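Local coordinates for protein lipase, class 3 (Penicillium roqueforti FM164, PDB 6L7N) that probably hydrolyses the ester bonds of acylglycerols, as expected of a fungal class 3 lipase of the alpha/beta-hydrolase fold, at residues Y220-P225 with S233-I238. Numbering follows the deposited sequence.
Sequences YWITSP and SDIKVI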
ATOM      1  N   TYR A 220       0.587  -8.917   8.637  1.00  7.88           N
ATOM      2  CA  TYR A 220       0.999  -8.264   9.874  1.00  8.38           C
ATOM      3  C   TYR A 220      -0.255  -7.640  10.469  1.00  8.25           C
ATOM      4  O   TYR A 220      -0.712  -6.587  10.022  1.00  7.22           O
ATOM      5  CB  TYR A 220       2.083  -7.225   9.608  1.00  9.33           C
ATOM      6  CG  TYR A 220       3.417  -7.874   9.316  1.00  9.68           C
ATOM      7  CD1 TYR A 220       4.313  -8.156  10.346  1.00 13.90           C
ATOM      8  CD2 TYR A 220       3.763  -8.245   8.025  1.00  8.53           C
ATOM      9  CE1 TYR A 220       5.534  -8.766  10.083  1.00 14.72           C
ATOM     10  CE2 TYR A 220       4.988  -8.851   7.757  1.00  9.17           C
ATOM     11  CZ  TYR A 220       5.863  -9.114   8.792  1.00 14.14           C
ATOM     12  OH  TYR A 220       7.081  -9.721   8.540  1.00 12.76           O
ATOM     13  N   TRP A 221      -0.816  -8.313  11.461  1.00  8.71           N
ATOM     14  CA  TRP A 221      -2.108  -7.970  12.044  1.00  9.42           C
ATOM     15  C   TRP A 221      -1.857  -7.167  13.316  1.00 13.92           C
ATOM     16  O   TRP A 221      -1.395  -7.714  14.323  1.00 12.21           O
ATOM     17  CB  TRP A 221      -2.891  -9.249  12.336  1.00  9.86           C
ATOM     18  CG  TRP A 221      -4.296  -9.059  12.803  1.00 11.47           C
ATOM     19  CD1 TRP A 221      -5.151  -8.027  12.498  1.00  7.66           C
ATOM     20  CD2 TRP A 221      -5.018  -9.936  13.671  1.00  7.10           C
ATOM     21  NE1 TRP A 221      -6.368  -8.225  13.128  1.00  8.02           N
ATOM     22  CE2 TRP A 221      -6.306  -9.394  13.844  1.00  9.18           C
ATOM     23  CE3 TRP A 221      -4.696 -11.142  14.314  1.00 12.19           C
ATOM     24  CZ2 TRP A 221      -7.272 -10.008  14.643  1.00 15.21           C
ATOM     25  CZ3 TRP A 221      -5.657 -11.753  15.101  1.00 12.34           C
ATOM     26  CH2 TRP A 221      -6.931 -11.190  15.254  1.00 12.34           C
ATOM     27  N   ILE A 222      -2.140  -5.872  13.252  1.00  9.78           N
ATOM     28  CA  ILE A 222      -2.055  -4.978  14.399  1.00  9.01           C
ATOM     29  C   ILE A 222      -3.314  -5.154  15.234  1.00 14.90           C
ATOM     30  O   ILE A 222      -4.422  -4.880  14.765  1.00 10.94           O
ATOM     31  CB  ILE A 222      -1.896  -3.522  13.946  1.00 12.42           C
ATOM     32  CG1 ILE A 222      -0.774  -3.407  12.908  1.00 11.99           C
ATOM     33  CG2 ILE A 222      -1.598  -2.621  15.144  1.00 12.45           C
ATOM     34  CD1 ILE A 222      -0.928  -2.235  11.986  1.00 11.67           C
ATOM     35  N   THR A 223      -3.149  -5.625  16.467  1.00 14.49           N
ATOM     36  CA  THR A 223      -4.281  -5.966  17.314  1.00 15.35           C
ATOM     37  C   THR A 223      -4.629  -4.871  18.315  1.00 18.92           C
ATOM     38  O   THR A 223      -5.672  -4.965  18.974  1.00 15.49           O
ATOM     39  CB  THR A 223      -3.996  -7.272  18.062  1.00 18.50           C
ATOM     40  OG1 THR A 223      -2.815  -7.106  18.853  1.00 20.39           O
ATOM     41  CG2 THR A 223      -3.763  -8.395  17.077  1.00 21.47           C
ATOM     42  N   SER A 224      -3.790  -3.848  18.443  1.00 18.57           N
ATOM     43  CA  SER A 224      -4.055  -2.756  19.362  1.00 17.18           C
ATOM     44  C   SER A 224      -5.180  -1.863  18.829  1.00 22.70           C
ATOM     45  O   SER A 224      -5.421  -1.808  17.621  1.00 19.90           O
ATOM     46  CB  SER A 224      -2.779  -1.943  19.593  1.00 16.76           C
ATOM     47  OG  SER A 224      -2.114  -1.636  18.375  1.00 23.74           O
ATOM     48  N   PRO A 225      -5.890  -1.154  19.721  1.00 23.82           N
ATOM     49  CA  PRO A 225      -7.045  -0.341  19.286  1.00 21.22           C
ATOM     50  C   PRO A 225      -6.690   0.922  18.505  1.00 22.34           C
ATOM     51  O   PRO A 225      -5.518   1.269  18.346  1.00 22.48           O
ATOM     52  CB  PRO A 225      -7.741   0.029  20.609  1.00 23.46           C
ATOM     53  CG  PRO A 225      -7.126  -0.828  21.668  1.00 28.74           C
ATOM     54  CD  PRO A 225      -5.769  -1.239  21.187  1.00 28.04           C
ATOM     55  N   SER A 233       4.492  -6.143  20.927  1.00 18.46           N
ATOM     56  CA  SER A 233       3.561  -7.226  21.208  1.00 19.99           C
ATOM     57  C   SER A 233       2.181  -7.008  20.598  1.00 17.47           C
ATOM     58  O   SER A 233       1.285  -7.815  20.839  1.00 21.28           O
ATOM     59  CB  SER A 233       3.420  -7.415  22.715  1.00 17.85           C
ATOM     60  OG  SER A 233       2.981  -6.206  23.306  1.00 22.93           O
ATOM     61  N   ASP A 234       1.987  -5.952  19.810  1.00 15.21           N
ATOM     62  CA  ASP A 234       0.673  -5.657  19.247  1.00 14.28           C
ATOM     63  C   ASP A 234       0.533  -6.080  17.783  1.00 15.20           C
ATOM     64  O   ASP A 234      -0.450  -5.708  17.129  1.00 11.82           O
ATOM     65  CB  ASP A 234       0.368  -4.167  19.391  1.00 18.83           C
ATOM     66  CG  ASP A 234       0.168  -3.760  20.837  1.00 20.23           C
ATOM     67  OD1 ASP A 234      -0.541  -4.491  21.566  1.00 21.04           O
ATOM     68  OD2 ASP A 234       0.737  -2.725  21.241  1.00 26.35           O
ATOM     69  N   ILE A 235       1.486  -6.837  17.251  1.00 16.42           N
ATOM     70  CA  ILE A 235       1.435  -7.297  15.866  1.00 13.61           C
ATOM     71  C   ILE A 235       1.609  -8.810  15.862  1.00 16.94           C
ATOM     72  O   ILE A 235       2.600  -9.329  16.390  1.00 15.69           O
ATOM     73  CB  ILE A 235       2.507  -6.624  14.992  1.00 11.57           C
ATOM     74  CG1 ILE A 235       2.379  -5.098  15.057  1.00 13.31           C
ATOM     75  CG2 ILE A 235       2.367  -7.084  13.546  1.00 12.44           C
ATOM     76  CD1 ILE A 235       3.374  -4.375  14.189  1.00 17.85           C
ATOM     77  N   LYS A 236       0.641  -9.513  15.283  1.00 14.19           N
ATOM     78  CA  LYS A 236       0.701 -10.949  15.065  1.00 13.18           C
ATOM     79  C   LYS A 236       0.972 -11.221  13.593  1.00 14.08           C
ATOM     80  O   LYS A 236       0.434 -10.540  12.718  1.00 14.53           O
ATOM     81  CB  LYS A 236      -0.616 -11.614  15.484  1.00 11.95           C
ATOM     82  CG  LYS A 236      -1.164 -11.130  16.814  1.00 18.27           C
ATOM     83  CD  LYS A 236      -1.633 -12.288  17.677  1.00 24.50           C
ATOM     84  CE  LYS A 236      -2.549 -11.790  18.790  1.00 26.43           C
ATOM     85  NZ  LYS A 236      -2.072 -10.486  19.358  1.00 32.52           N
ATOM     86  N   VAL A 237       1.820 -12.202  13.306  1.00 10.91           N
ATOM     87  CA  VAL A 237       2.138 -12.538  11.923  1.00  9.90           C
ATOM     88  C   VAL A 237       1.360 -13.796  11.556  1.00 10.51           C
ATOM     89  O   VAL A 237       1.458 -14.826  12.235  1.00 11.57           O
ATOM     90  CB  VAL A 237       3.654 -12.701  11.721  1.00  9.21           C
ATOM     91  CG1 VAL A 237       3.995 -12.766  10.239  1.00 15.45           C
ATOM     92  CG2 VAL A 237       4.371 -11.529  12.356  1.00 12.82           C
ATOM     93  N   ILE A 238       0.534 -13.697  10.517  1.00 12.58           N
ATOM     94  CA  ILE A 238      -0.319 -14.798  10.068  1.00 11.30           C
ATOM     95  C   ILE A 238       0.218 -15.280   8.727  1.00 14.54           C
ATOM     96  O   ILE A 238       0.379 -14.484   7.794  1.00 12.10           O
ATOM     97  CB  ILE A 238      -1.787 -14.368   9.974  1.00 11.86           C
ATOM     98  CG1 ILE A 238      -2.327 -14.068  11.372  1.00 19.81           C
ATOM     99  CG2 ILE A 238      -2.632 -15.447   9.343  1.00  8.37           C
ATOM    100  CD1 ILE A 238      -2.554 -12.631  11.616  1.00 16.06           C
TER
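Trp-221 and Lys-236 form the hydrogen-bonded pair of a beta-hairpin with a long connecting loop, at one edge of the alpha/beta-hydrolase sheet, with 235-238 as the edge strand on this side. Trp-221 N bonds Lys-236 O at 2.8 Å, and Lys-236 N returns the bond to Trp-221 O. A third backbone bond, Thr-223 N to Asp-234 O, carries the pairing past the end of strand 219-222.

The Trp-221 indole stands off the sheet on the side of Lys-236, its CG anti to the backbone N (chi1 -174°), and two methyls fit against it: Thr-223 CG2 sits 3.9 Å above the ring plane, over its centre, while Ile-238 CD1 wedges in beside the stem, 3.5 Å from Trp-221 CB. Trp-221 NE1 is held by Thr-199 O. The Lys-236 chain bends across Thr-223, bringing CG to 3.8 Å from Thr-223 CG2.

On the other face, Tyr-220 fills the hollow between Ile-235 and Val-237. Ile-235 CG2 meets the ring at its edge, in plane, and Val-237 CG1 lies over the rim of one face; Phe-12 adds an edge-to-face contact. Ile-222 runs alongside Ile-235. Beyond the strands, Ser-224 CB packs 3.7 Å from Asp-234 CG, the carboxylate whose OD2 accepts a hydrogen bond from Gly-231 N.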